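Local coordinates for spore germination protein GerM (Bacillus subtilis subsp. subtilis str. 168, PDB 6GZB) that is a tandem GerMN-domain lipoprotein that affects both sporulation and germination, though its molecular function is unknown, at residues Lys285-Ser289 / Glu290-Ser294; His163-Lys166 / Glu167-Val170; Thr249-Ser252 / Glu253-Leu257; Asn293-Val296 / Leu297-Glu301. All coordinates share one frame; numbering follows the deposited sequence.

Contact 1: residues Lys285-Ser289 / Glu290-Ser294; sequences KMISS and EVLNS
Ser288 is the N-cap of helix 289-299, and its hydroxyl makes the capping bond to the backbone amide of Val291 in the first turn. Its CB lies 3.7 Å from Glu290 OE1, on the flank where the glutamate chain folds back at chi2 (82°). Beyond it, OG is set between the backbone N and the carbonyl carbon (chi1 85°), a torsion that points the hydroxyl at the helix start. There OG accepts from Val291 N at 3.1 Å with an N-H...O angle of 162°, and it also meets Val291 CG2 at 3.4 Å. The same hydroxyl is hydrogen-bonded to Asp250 OD2, so the cap joins the helix end to the loop before strand 262-264; the helix start would probably favour a charged Asp250.

The main chain takes up the helical pattern at once: Leu292 N donates to Ser288 O at 3.0 Å, and Asn293 N to Ser289 O. One residue ahead of the cap, Ile287 turns its CB toward the helix and pairs with Leu292 as a hydrophobic staple, a loose one with Ile287 CD1 4.4 Å from Leu292 CD1. The Ile287 side chain also crosses that of Val291 at about a right angle. Both CG1 and CD1 of Ile287 bear on one methyl, Val291 CG1; the CG1 to CG1 separation is 3.7 Å.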
ATOM      1  N   LYS A 285      28.529  -8.012   1.021  1.00 56.03           N
ATOM      2  CA  LYS A 285      27.743  -6.777   0.900  1.00 56.22           C
ATOM      3  C   LYS A 285      26.348  -7.017   0.327  1.00 46.08           C
ATOM      4  O   LYS A 285      25.927  -6.388  -0.647  1.00 53.02           O
ATOM      5  CB  LYS A 285      28.486  -5.727   0.083  1.00 54.34           C
ATOM      6  CG  LYS A 285      29.666  -5.115   0.818  1.00 58.80           C
ATOM      7  CD  LYS A 285      30.274  -3.975   0.021  1.00 65.83           C
ATOM      8  CE  LYS A 285      31.637  -3.576   0.562  1.00 67.08           C
ATOM      9  NZ  LYS A 285      31.910  -2.145   0.265  1.00 83.46           N
ATOM     10  N   MET A 286      25.611  -7.887   1.002  1.00 37.09           N
ATOM     11  CA  MET A 286      24.282  -8.267   0.588  1.00 44.64           C
ATOM     12  C   MET A 286      23.235  -7.385   1.260  1.00 36.29           C
ATOM     13  O   MET A 286      23.264  -7.160   2.465  1.00 35.58           O
ATOM     14  CB  MET A 286      24.029  -9.727   0.957  1.00 43.21           C
ATOM     15  CG  MET A 286      22.761 -10.310   0.354  1.00 46.19           C
ATOM     16  SD  MET A 286      22.603 -12.066   0.703  1.00 66.40           S
ATOM     17  CE  MET A 286      23.852 -12.741  -0.402  1.00 73.68           C
ATOM     18  N   ILE A 287      22.293  -6.909   0.463  1.00 43.96           N
ATOM     19  CA  ILE A 287      21.112  -6.250   0.985  1.00 37.76           C
ATOM     20  C   ILE A 287      19.956  -7.232   0.890  1.00 35.11           C
ATOM     21  O   ILE A 287      19.768  -7.892  -0.133  1.00 33.68           O
ATOM     22  CB  ILE A 287      20.806  -4.971   0.183  1.00 35.39           C
ATOM     23  CG1 ILE A 287      19.651  -4.203   0.817  1.00 39.47           C
ATOM     24  CG2 ILE A 287      20.487  -5.304  -1.268  1.00 32.40           C
ATOM     25  CD1 ILE A 287      19.491  -2.796   0.266  1.00 31.99           C
ATOM     26  N   SER A 288      19.234  -7.403   1.989  1.00 32.12           N
ATOM     27  CA  SER A 288      18.184  -8.408   2.031  1.00 31.28           C
ATOM     28  C   SER A 288      17.013  -7.994   1.148  1.00 28.87           C
ATOM     29  O   SER A 288      16.800  -6.811   0.883  1.00 28.72           O
ATOM     30  CB  SER A 288      17.704  -8.620   3.468  1.00 34.94           C
ATOM     31  OG  SER A 288      16.719  -7.675   3.821  1.00 37.10           O
ATOM     32  N   SER A 289      16.290  -8.985   0.657  1.00 29.36           N
ATOM     33  CA  SER A 289      15.108  -8.761  -0.153  1.00 33.76           C
ATOM     34  C   SER A 289      14.057  -7.932   0.577  1.00 30.63           C
ATOM     35  O   SER A 289      13.317  -7.174  -0.047  1.00 33.25           O
ATOM     36  CB  SER A 289      14.504 -10.103  -0.544  1.00 36.04           C
ATOM     37  OG  SER A 289      15.049 -10.545  -1.771  1.00 71.04           O
ATOM     38  N   GLU A 290      13.947  -8.147   1.883  1.00 26.68           N
ATOM     39  CA  GLU A 290      12.952  -7.478   2.692  1.00 32.88           C
ATOM     40  C   GLU A 290      13.268  -5.992   2.782  1.00 33.38           C
ATOM     41  O   GLU A 290      12.378  -5.151   2.719  1.00 29.18           O
ATOM     42  CB  GLU A 290      12.912  -8.083   4.102  1.00 32.82           C
ATOM     43  CG  GLU A 290      12.279  -9.465   4.149  1.00 35.00           C
ATOM     44  CD  GLU A 290      13.234 -10.579   3.755  1.00 41.81           C
ATOM     45  OE1 GLU A 290      14.430 -10.302   3.523  1.00 38.68           O
ATOM     46  OE2 GLU A 290      12.775 -11.732   3.642  1.00 38.79           O
ATOM     47  N   VAL A 291      14.547  -5.681   2.956  1.00 28.14           N
ATOM     48  CA  VAL A 291      14.988  -4.303   3.017  1.00 27.79           C
ATOM     49  C   VAL A 291      14.790  -3.616   1.664  1.00 31.48           C
ATOM     50  O   VAL A 291      14.182  -2.543   1.584  1.00 30.35           O
ATOM     51  CB  VAL A 291      16.460  -4.215   3.446  1.00 31.37           C
ATOM     52  CG1 VAL A 291      17.036  -2.859   3.098  1.00 30.54           C
ATOM     53  CG2 VAL A 291      16.596  -4.480   4.939  1.00 33.28           C
ATOM     54  N   LEU A 292      15.229  -4.280   0.597  1.00 29.82           N
ATOM     55  CA  LEU A 292      15.127  -3.727  -0.744  1.00 28.69           C
ATOM     56  C   LEU A 292      13.679  -3.526  -1.200  1.00 32.51           C
ATOM     57  O   LEU A 292      13.338  -2.469  -1.721  1.00 26.62           O
ATOM     58  CB  LEU A 292      15.860  -4.624  -1.737  1.00 32.92           C
ATOM     59  CG  LEU A 292      16.008  -4.085  -3.156  1.00 33.74           C
ATOM     60  CD1 LEU A 292      16.756  -2.757  -3.151  1.00 34.31           C
ATOM     61  CD2 LEU A 292      16.718  -5.115  -4.023  1.00 38.00           C
ATOM     62  N   ASN A 293      12.831  -4.534  -1.015  1.00 29.36           N
ATOM     63  CA  ASN A 293      11.412  -4.400  -1.333  1.00 34.96           C
ATOM     64  C   ASN A 293      10.725  -3.257  -0.569  1.00 33.37           C
ATOM     65  O   ASN A 293       9.878  -2.558  -1.118  1.00 31.71           O
ATOM     66  CB  ASN A 293      10.680  -5.707  -1.041  1.00 36.04           C
ATOM     67  CG  ASN A 293      10.874  -6.732  -2.125  1.00 44.90           C
ATOM     68  OD1 ASN A 293      10.875  -6.401  -3.308  1.00 46.62           O
ATOM     69  ND2 ASN A 293      11.034  -7.990  -1.728  1.00 44.74           N
ATOM     70  N   SER A 294      11.018  -3.159   0.723  1.00 27.80           N
ATOM     71  CA  SER A 294      10.477  -2.106   1.568  1.00 27.25           C
ATOM     72  C   SER A 294      10.855  -0.732   1.034  1.00 24.54           C
ATOM     73  O   SER A 294      10.009   0.151   0.916  1.00 27.12           O
ATOM     74  CB  SER A 294      10.992  -2.263   3.002  1.00 23.54           C
ATOM     75  OG  SER A 294      10.260  -3.260   3.663  1.00 42.16           O
TER

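Contact 2: residues His163-Lys166 / Glu167-Val170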
ATOM      1  N   HIS A 163     -26.753   7.571  -4.366  1.00 33.27           N
ATOM      2  CA  HIS A 163     -26.625   8.685  -3.424  1.00 32.09           C
ATOM      3  C   HIS A 163     -25.156   8.918  -3.067  1.00 38.74           C
ATOM      4  O   HIS A 163     -24.451   7.986  -2.684  1.00 33.16           O
ATOM      5  CB  HIS A 163     -27.438   8.389  -2.161  1.00 32.51           C
ATOM      6  CG  HIS A 163     -27.222   9.368  -1.052  1.00 39.11           C
ATOM      7  ND1 HIS A 163     -27.687  10.666  -1.100  1.00 48.35           N
ATOM      8  CD2 HIS A 163     -26.630   9.224   0.157  1.00 43.89           C
ATOM      9  CE1 HIS A 163     -27.363  11.286   0.022  1.00 49.47           C
ATOM     10  NE2 HIS A 163     -26.706  10.439   0.794  1.00 45.69           N
ATOM     11  N   GLU A 164     -24.695  10.157  -3.217  1.00 39.95           N
ATOM     12  CA  GLU A 164     -23.287  10.484  -2.990  1.00 43.66           C
ATOM     13  C   GLU A 164     -22.966  10.418  -1.506  1.00 41.36           C
ATOM     14  O   GLU A 164     -23.762  10.841  -0.680  1.00 51.91           O
ATOM     15  CB  GLU A 164     -22.958  11.870  -3.538  1.00 36.34           C
ATOM     16  CG  GLU A 164     -22.701  11.887  -5.036  1.00 48.21           C
ATOM     17  CD  GLU A 164     -22.819  13.278  -5.636  1.00 57.08           C
ATOM     18  OE1 GLU A 164     -22.672  14.278  -4.899  1.00 68.87           O
ATOM     19  OE2 GLU A 164     -23.088  13.371  -6.847  1.00 55.91           O
ATOM     20  N   LEU A 165     -21.842   9.790  -1.173  1.00 35.04           N
ATOM     21  CA  LEU A 165     -21.398   9.689   0.210  1.00 38.94           C
ATOM     22  C   LEU A 165     -20.412  10.807   0.539  1.00 31.70           C
ATOM     23  O   LEU A 165     -19.289  10.829   0.037  1.00 37.27           O
ATOM     24  CB  LEU A 165     -20.712   8.341   0.457  1.00 38.46           C
ATOM     25  CG  LEU A 165     -21.553   7.071   0.379  1.00 43.03           C
ATOM     26  CD1 LEU A 165     -20.824   5.946   1.100  1.00 44.22           C
ATOM     27  CD2 LEU A 165     -22.941   7.283   0.968  1.00 47.84           C
ATOM     28  N   LYS A 166     -20.817  11.694   1.435  1.00 35.49           N
ATOM     29  CA  LYS A 166     -19.903  12.648   2.046  1.00 39.47           C
ATOM     30  C   LYS A 166     -19.385  12.106   3.370  1.00 34.75           C
ATOM     31  O   LYS A 166     -18.384  12.585   3.888  1.00 33.21           O
ATOM     32  CB  LYS A 166     -20.613  13.987   2.277  1.00 50.10           C
ATOM     33  CG  LYS A 166     -20.981  14.722   0.995  1.00 59.06           C
ATOM     34  CD  LYS A 166     -22.125  15.705   1.217  1.00 67.28           C
ATOM     35  CE  LYS A 166     -21.659  16.959   1.941  1.00 75.88           C
ATOM     36  NZ  LYS A 166     -22.808  17.793   2.386  1.00 96.59           N
ATOM     37  N   GLU A 167     -20.066  11.106   3.918  1.00 32.49           N
ATOM     38  CA  GLU A 167     -19.547  10.374   5.062  1.00 39.97           C
ATOM     39  C   GLU A 167     -19.972   8.913   5.002  1.00 36.17           C
ATOM     40  O   GLU A 167     -20.893   8.565   4.274  1.00 35.62           O
ATOM     41  CB  GLU A 167     -20.040  11.004   6.359  1.00 44.96           C
ATOM     42  CG  GLU A 167     -21.544  10.956   6.538  1.00 47.64           C
ATOM     43  CD  GLU A 167     -22.003  11.714   7.771  1.00 50.83           C
ATOM     44  OE1 GLU A 167     -21.288  12.639   8.203  1.00 48.06           O
ATOM     45  OE2 GLU A 167     -23.083  11.391   8.301  1.00 70.33           O
ATOM     46  N   MET A 168     -19.265   8.051   5.725  1.00 33.12           N
ATOM     47  CA  MET A 168     -19.635   6.645   5.777  1.00 39.76           C
ATOM     48  C   MET A 168     -20.854   6.485   6.685  1.00 36.91           C
ATOM     49  O   MET A 168     -20.993   7.200   7.665  1.00 38.12           O
ATOM     50  CB  MET A 168     -18.462   5.798   6.280  1.00 32.10           C
ATOM     51  CG  MET A 168     -17.342   5.623   5.268  1.00 35.79           C
ATOM     52  SD  MET A 168     -17.819   4.606   3.854  1.00 35.03           S
ATOM     53  CE  MET A 168     -17.681   2.962   4.546  1.00 37.59           C
ATOM     54  N   PRO A 169     -21.760   5.569   6.331  1.00 36.11           N
ATOM     55  CA  PRO A 169     -23.100   5.534   6.915  1.00 36.36           C
ATOM     56  C   PRO A 169     -23.131   5.126   8.387  1.00 39.96           C
ATOM     57  O   PRO A 169     -23.925   5.656   9.148  1.00 35.91           O
ATOM     58  CB  PRO A 169     -23.837   4.495   6.060  1.00 36.76           C
ATOM     59  CG  PRO A 169     -22.765   3.695   5.405  1.00 36.23           C
ATOM     60  CD  PRO A 169     -21.635   4.656   5.187  1.00 31.83           C
ATOM     61  N   VAL A 170     -22.300   4.168   8.783  1.00 35.95           N
ATOM     62  CA  VAL A 170     -22.454   3.549  10.093  1.00 30.66           C
ATOM     63  C   VAL A 170     -21.891   4.432  11.205  1.00 34.90           C
ATOM     64  O   VAL A 170     -22.532   4.624  12.231  1.00 42.90           O
ATOM     65  CB  VAL A 170     -21.786   2.163  10.147  1.00 31.87           C
ATOM     66  CG1 VAL A 170     -21.747   1.636  11.573  1.00 36.21           C
ATOM     67  CG2 VAL A 170     -22.515   1.198   9.232  1.00 32.79           C
TER
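The chain leaving edge strand 163-164, at the margin of a four-stranded mixed sheet (110-114, 119-124, 155-160, 163-164), turns through Lys166 and Glu167, and this bend brings Leu165 up to Met168 and Pro169. Leu165 directs its CB toward the following segment, and its CG stands anti to the carbonyl carbon (chi1 -67°). From there CD1 makes the apolar contacts: it lies 4.3 Å from Met168 SD and 4.4 Å from Pro169 CD. These are loose approaches, with one methyl facing a thioether sulfur on one residue and a ring methylene on the next. Nearer the backbone, Leu165 CB is 3.8 Å from Glu167 O, so the carbonyl of the bend lies against the base of the leucine.

Met168 sets off away from 163-166, and its side chain is buried against helix 136-147, where it touches Ile139 and Val140. Leu165 packs on Leu158 and Ile160 of strand 155-160, and Pro169 also rests on Ile160. The bend thus joins the sheet edge to the helix side of the domain.

No hydrogen bond links 163-166 to 167-170. The side-chain contact between the halves is dispersive; polar fixing of the bend comes from outside, through backbone bonds of Leu165 to Leu158 and Lys166 to Ile175, while the charged side chains of Lys166 and Glu167 sit on the exposed side, where solvent can hydrate them.

Contact 3: residues Thr249-Ser252 / Glu253-Leu257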
ATOM      1  N   THR A 249      10.628  -4.855  10.958  1.00 65.67           N
ATOM      2  CA  THR A 249      11.482  -4.190   9.982  1.00 73.61           C
ATOM      3  C   THR A 249      12.719  -5.057   9.864  1.00 63.04           C
ATOM      4  O   THR A 249      13.131  -5.653  10.827  1.00 55.93           O
ATOM      5  CB  THR A 249      11.892  -2.751  10.390  1.00 63.30           C
ATOM      6  OG1 THR A 249      12.248  -1.993   9.241  1.00 58.31           O
ATOM      7  CG2 THR A 249      13.051  -2.763  11.273  1.00 53.49           C
ATOM      8  N   ASP A 250      13.277  -5.178   8.673  1.00 49.14           N
ATOM      9  CA  ASP A 250      14.487  -5.932   8.549  1.00 40.05           C
ATOM     10  C   ASP A 250      15.648  -4.967   8.522  1.00 37.79           C
ATOM     11  O   ASP A 250      16.748  -5.363   8.319  1.00 43.26           O
ATOM     12  CB  ASP A 250      14.486  -6.852   7.340  1.00 53.45           C
ATOM     13  CG  ASP A 250      15.519  -7.983   7.449  1.00 69.75           C
ATOM     14  OD1 ASP A 250      15.693  -8.542   8.534  1.00 64.80           O
ATOM     15  OD2 ASP A 250      16.165  -8.325   6.458  1.00 55.39           O
ATOM     16  N   PHE A 251      15.383  -3.696   8.750  1.00 31.98           N
ATOM     17  CA  PHE A 251      16.430  -2.677   8.788  1.00 39.62           C
ATOM     18  C   PHE A 251      17.151  -2.711  10.121  1.00 40.80           C
ATOM     19  O   PHE A 251      16.528  -2.873  11.162  1.00 41.17           O
ATOM     20  CB  PHE A 251      15.846  -1.278   8.597  1.00 37.54           C
ATOM     21  CG  PHE A 251      15.530  -0.942   7.178  1.00 32.23           C
ATOM     22  CD1 PHE A 251      14.464  -1.544   6.528  1.00 35.91           C
ATOM     23  CD2 PHE A 251      16.227   0.046   6.530  1.00 33.11           C
ATOM     24  CE1 PHE A 251      14.147  -1.207   5.224  1.00 32.24           C
ATOM     25  CE2 PHE A 251      15.932   0.370   5.222  1.00 37.48           C
ATOM     26  CZ  PHE A 251      14.883  -0.248   4.573  1.00 36.29           C
ATOM     27  N   SER A 252      18.456  -2.482  10.090  1.00 37.42           N
ATOM     28  CA  SER A 252      19.177  -2.080  11.284  1.00 43.27           C
ATOM     29  C   SER A 252      18.830  -0.635  11.606  1.00 45.94           C
ATOM     30  O   SER A 252      18.690   0.189  10.708  1.00 42.49           O
ATOM     31  CB  SER A 252      20.692  -2.225  11.077  1.00 47.84           C
ATOM     32  OG  SER A 252      21.409  -1.270  11.847  1.00 50.17           O
ATOM     33  N   GLU A 253      18.751  -0.318  12.893  1.00 51.19           N
ATOM     34  CA  GLU A 253      18.461   1.045  13.320  1.00 45.67           C
ATOM     35  C   GLU A 253      19.556   2.029  12.950  1.00 49.05           C
ATOM     36  O   GLU A 253      19.317   3.236  12.911  1.00 45.72           O
ATOM     37  CB  GLU A 253      18.209   1.094  14.824  1.00 56.28           C
ATOM     38  CG  GLU A 253      16.968   0.331  15.251  1.00 54.95           C
ATOM     39  CD  GLU A 253      16.464   0.761  16.614  1.00 70.43           C
ATOM     40  OE1 GLU A 253      15.255   1.051  16.730  1.00 91.47           O
ATOM     41  OE2 GLU A 253      17.283   0.833  17.558  1.00 71.59           O
ATOM     42  N   ASP A 254      20.751   1.525  12.653  1.00 47.22           N
ATOM     43  CA  ASP A 254      21.887   2.406  12.371  1.00 51.65           C
ATOM     44  C   ASP A 254      21.931   2.832  10.913  1.00 49.72           C
ATOM     45  O   ASP A 254      22.773   3.632  10.525  1.00 50.47           O
ATOM     46  CB  ASP A 254      23.202   1.726  12.753  1.00 60.22           C
ATOM     47  CG  ASP A 254      23.294   1.433  14.235  1.00 66.05           C
ATOM     48  OD1 ASP A 254      22.845   2.284  15.032  1.00 61.00           O
ATOM     49  OD2 ASP A 254      23.789   0.346  14.600  1.00 76.99           O
ATOM     50  N   VAL A 255      21.029   2.295  10.104  1.00 43.42           N
ATOM     51  CA  VAL A 255      20.990   2.640   8.689  1.00 39.99           C
ATOM     52  C   VAL A 255      20.778   4.139   8.511  1.00 37.91           C
ATOM     53  O   VAL A 255      19.880   4.713   9.116  1.00 46.26           O
ATOM     54  CB  VAL A 255      19.863   1.872   7.968  1.00 41.61           C
ATOM     55  CG1 VAL A 255      19.540   2.510   6.623  1.00 37.85           C
ATOM     56  CG2 VAL A 255      20.233   0.406   7.820  1.00 36.29           C
ATOM     57  N   LYS A 256      21.631   4.766   7.703  1.00 39.99           N
ATOM     58  CA  LYS A 256      21.515   6.187   7.366  1.00 41.91           C
ATOM     59  C   LYS A 256      21.912   6.400   5.920  1.00 42.85           C
ATOM     60  O   LYS A 256      22.699   5.633   5.361  1.00 46.78           O
ATOM     61  CB  LYS A 256      22.433   7.051   8.240  1.00 54.48           C
ATOM     62  CG  LYS A 256      22.119   7.014   9.728  1.00 66.21           C
ATOM     63  CD  LYS A 256      23.167   7.768  10.534  1.00 75.80           C
ATOM     64  CE  LYS A 256      23.247   7.264  11.970  1.00 78.73           C
ATOM     65  NZ  LYS A 256      24.150   6.087  12.108  1.00 73.28           N
ATOM     66  N   LEU A 257      21.371   7.450   5.313  1.00 37.01           N
ATOM     67  CA  LEU A 257      21.900   7.946   4.059  1.00 39.44           C
ATOM     68  C   LEU A 257      23.157   8.768   4.345  1.00 58.01           C
ATOM     69  O   LEU A 257      23.211   9.507   5.326  1.00 55.08           O
ATOM     70  CB  LEU A 257      20.860   8.795   3.330  1.00 40.02           C
ATOM     71  CG  LEU A 257      19.571   8.071   2.930  1.00 45.43           C
ATOM     72  CD1 LEU A 257      18.612   9.040   2.272  1.00 47.62           C
ATOM     73  CD2 LEU A 257      19.845   6.890   2.006  1.00 39.05           C
TER
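Ser252 to Val255 form a type I beta turn, with Glu253 and Asp254 at its corners, closed by Val255 N donating to Ser252 O at 3.2 Å. The donor sits above the carbonyl plane rather than on a lone pair, although the N-H itself points well at the oxygen. An ST turn is laid over the start of this beta turn: Ser252 OG accepts from Asp254 N at 3.0 Å with an N-H...O angle of 157°. Its torsion, chi1 150°, brings the hydroxyl within reach of that amide. One residue thus engages two amides of the turn, one through its carbonyl and one through its hydroxyl, and Asp254 CB lies 3.6 Å from the same Ser252 OG. At the far side Lys256 folds back, its last torsion bent, and Lys256 NZ donates to Asp254 O at 3.2 Å; Asn273 ND2 donates to that carbonyl too.

The apolar part is the Phe251-Val255 pair. Val255 brings CG1 to the edge of the Phe251 ring, near its plane, at 4.1 Å from CD2, while its other methyl, CG2, meets Ser252 O at 3.3 Å. The valine therefore divides its branches between an aromatic edge and a backbone carbonyl. Both apolar residues are buried among regular elements: Phe251 touches Leu237 of helix 229-239 and Val291 and Ile295 of helix 289-299, and Val255 touches Ala238 of helix 229-239 and Phe272 of strand 267-272.

Contact 4: residues Asn293-Val296 / Leu297-Glu301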
ATOM      1  N   ASN A 293      12.831  -4.534  -1.015  1.00 29.36           N
ATOM      2  CA  ASN A 293      11.412  -4.400  -1.333  1.00 34.96           C
ATOM      3  C   ASN A 293      10.725  -3.257  -0.569  1.00 33.37           C
ATOM      4  O   ASN A 293       9.878  -2.558  -1.118  1.00 31.71           O
ATOM      5  CB  ASN A 293      10.680  -5.707  -1.041  1.00 36.04           C
ATOM      6  CG  ASN A 293      10.874  -6.732  -2.125  1.00 44.90           C
ATOM      7  OD1 ASN A 293      10.875  -6.401  -3.308  1.00 46.62           O
ATOM      8  ND2 ASN A 293      11.034  -7.990  -1.728  1.00 44.74           N
ATOM      9  N   SER A 294      11.018  -3.159   0.723  1.00 27.80           N
ATOM     10  CA  SER A 294      10.477  -2.106   1.568  1.00 27.25           C
ATOM     11  C   SER A 294      10.855  -0.732   1.034  1.00 24.54           C
ATOM     12  O   SER A 294      10.009   0.151   0.916  1.00 27.12           O
ATOM     13  CB  SER A 294      10.992  -2.263   3.002  1.00 23.54           C
ATOM     14  OG  SER A 294      10.260  -3.260   3.663  1.00 42.16           O
ATOM     15  N   ILE A 295      12.129  -0.561   0.698  1.00 27.20           N
ATOM     16  CA  ILE A 295      12.599   0.686   0.122  1.00 25.55           C
ATOM     17  C   ILE A 295      11.850   1.033  -1.154  1.00 27.63           C
ATOM     18  O   ILE A 295      11.353   2.149  -1.322  1.00 25.90           O
ATOM     19  CB  ILE A 295      14.099   0.623  -0.190  1.00 23.00           C
ATOM     20  CG1 ILE A 295      14.901   0.630   1.110  1.00 28.02           C
ATOM     21  CG2 ILE A 295      14.492   1.789  -1.080  1.00 27.89           C
ATOM     22  CD1 ILE A 295      16.364   0.288   0.923  1.00 32.68           C
ATOM     23  N   VAL A 296      11.770   0.071  -2.060  1.00 24.59           N
ATOM     24  CA  VAL A 296      11.232   0.322  -3.377  1.00 26.88           C
ATOM     25  C   VAL A 296       9.730   0.551  -3.339  1.00 26.23           C
ATOM     26  O   VAL A 296       9.220   1.460  -3.998  1.00 26.51           O
ATOM     27  CB  VAL A 296      11.562  -0.840  -4.339  1.00 33.15           C
ATOM     28  CG1 VAL A 296      10.848  -0.660  -5.669  1.00 32.84           C
ATOM     29  CG2 VAL A 296      13.060  -0.914  -4.549  1.00 32.40           C
ATOM     30  N   LEU A 297       9.014  -0.270  -2.578  1.00 24.17           N
ATOM     31  CA  LEU A 297       7.569  -0.077  -2.428  1.00 25.19           C
ATOM     32  C   LEU A 297       7.267   1.285  -1.800  1.00 24.30           C
ATOM     33  O   LEU A 297       6.298   1.944  -2.164  1.00 27.89           O
ATOM     34  CB  LEU A 297       6.940  -1.189  -1.574  1.00 25.48           C
ATOM     35  CG  LEU A 297       6.841  -2.560  -2.249  1.00 29.76           C
ATOM     36  CD1 LEU A 297       6.446  -3.615  -1.235  1.00 31.49           C
ATOM     37  CD2 LEU A 297       5.846  -2.541  -3.400  1.00 31.88           C
ATOM     38  N   THR A 298       8.091   1.686  -0.841  1.00 27.53           N
ATOM     39  CA  THR A 298       7.848   2.912  -0.086  1.00 28.20           C
ATOM     40  C   THR A 298       8.110   4.132  -0.972  1.00 29.91           C
ATOM     41  O   THR A 298       7.264   5.010  -1.114  1.00 28.13           O
ATOM     42  CB  THR A 298       8.738   2.964   1.165  1.00 24.71           C
ATOM     43  OG1 THR A 298       8.353   1.920   2.077  1.00 23.89           O
ATOM     44  CG2 THR A 298       8.627   4.309   1.851  1.00 25.76           C
ATOM     45  N   LEU A 299       9.251   4.133  -1.638  1.00 30.56           N
ATOM     46  CA  LEU A 299       9.653   5.277  -2.448  1.00 32.03           C
ATOM     47  C   LEU A 299       8.785   5.449  -3.692  1.00 28.89           C
ATOM     48  O   LEU A 299       8.410   6.575  -4.039  1.00 33.04           O
ATOM     49  CB  LEU A 299      11.124   5.158  -2.836  1.00 30.36           C
ATOM     50  CG  LEU A 299      12.096   5.955  -1.961  1.00 36.44           C
ATOM     51  CD1 LEU A 299      11.600   6.103  -0.539  1.00 38.29           C
ATOM     52  CD2 LEU A 299      13.494   5.367  -1.976  1.00 35.13           C
ATOM     53  N   THR A 300       8.383   4.344  -4.313  1.00 34.09           N
ATOM     54  CA  THR A 300       7.537   4.419  -5.505  1.00 29.78           C
ATOM     55  C   THR A 300       6.075   4.730  -5.200  1.00 35.37           C
ATOM     56  O   THR A 300       5.264   4.769  -6.115  1.00 35.74           O
ATOM     57  CB  THR A 300       7.602   3.129  -6.354  1.00 32.33           C
ATOM     58  OG1 THR A 300       7.182   1.996  -5.588  1.00 32.27           O
ATOM     59  CG2 THR A 300       9.001   2.892  -6.853  1.00 32.07           C
ATOM     60  N   GLU A 301       5.726   4.919  -3.927  1.00 35.58           N
ATOM     61  CA  GLU A 301       4.434   5.512  -3.573  1.00 45.35           C
ATOM     62  C   GLU A 301       4.462   7.024  -3.728  1.00 40.37           C
ATOM     63  O   GLU A 301       3.410   7.655  -3.744  1.00 40.54           O
ATOM     64  CB  GLU A 301       4.045   5.206  -2.120  1.00 42.21           C
ATOM     65  CG  GLU A 301       3.723   3.759  -1.829  1.00 44.56           C
ATOM     66  CD  GLU A 301       2.495   3.241  -2.561  1.00 39.47           C
ATOM     67  OE1 GLU A 301       2.414   2.008  -2.742  1.00 32.42           O
ATOM     68  OE2 GLU A 301       1.616   4.031  -2.959  1.00 37.86           O
TER
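Ile295 and Leu299 lie side by side and point the same way, an i to i+4 pair one turn apart on helix 289-299, with Ile295 CG2 3.8 Å from Leu299 CD2. They form part of its buried face, against Leu270 of strand 267-272. On another side, Val296 and Thr300 approach at a slant, and Val296 CG1 and Thr300 CG2 are 4.2 Å apart. Thr300 has OG1 between its backbone N and carbonyl carbon (chi1 59°), which turns the hydroxyl back along the helix to donate to Val296 O at 2.6 Å. Thr298 OG1 reaches Ser294 O at 2.7 Å by another rotation, with OG1 anti to its carbonyl carbon. In each case the threonine's amide N also donates to that carbonyl, and amide and hydroxyl arrive from opposite faces of its plane.

The two carbonyls are therefore each held by a pair of donors near the end of the helix. Both hydroxyls have further partners, Thr298 OG1 with Tyr204 N and Thr300 OG1 with Arg332 NH2. Thr298, buried, and Thr300, just past the helix end, thus each spend their hydroxyl on a helix carbonyl as well as on an outside partner, whereas Ile295-Leu299 relies on dispersion.

Contacts 1, 3 and 4 belong to the second GerMN domain and gather round helix 289-299, whereas contact 2 is a surface bend across the chain's centre, about 42 Å (centres) from contacts 1 and 3. Contact 4 is the buried one; contacts 1 and 3 are partly buried. Contacts 1 and 4 share Asn293 and Ser294: the former holds the start of the helix with a serine cap, the latter its end with doubly engaged carbonyls. Contact 3 meets both, placing Phe251 CZ 3.7 Å from Val291 CG1 and 3.6 Å from Ile295 CG1. Contacts 1, 3 and 4 each combine backbone-directed hydrogen bonds with apolar pairs; contact 2 has only apolar side-chain contacts between its segments.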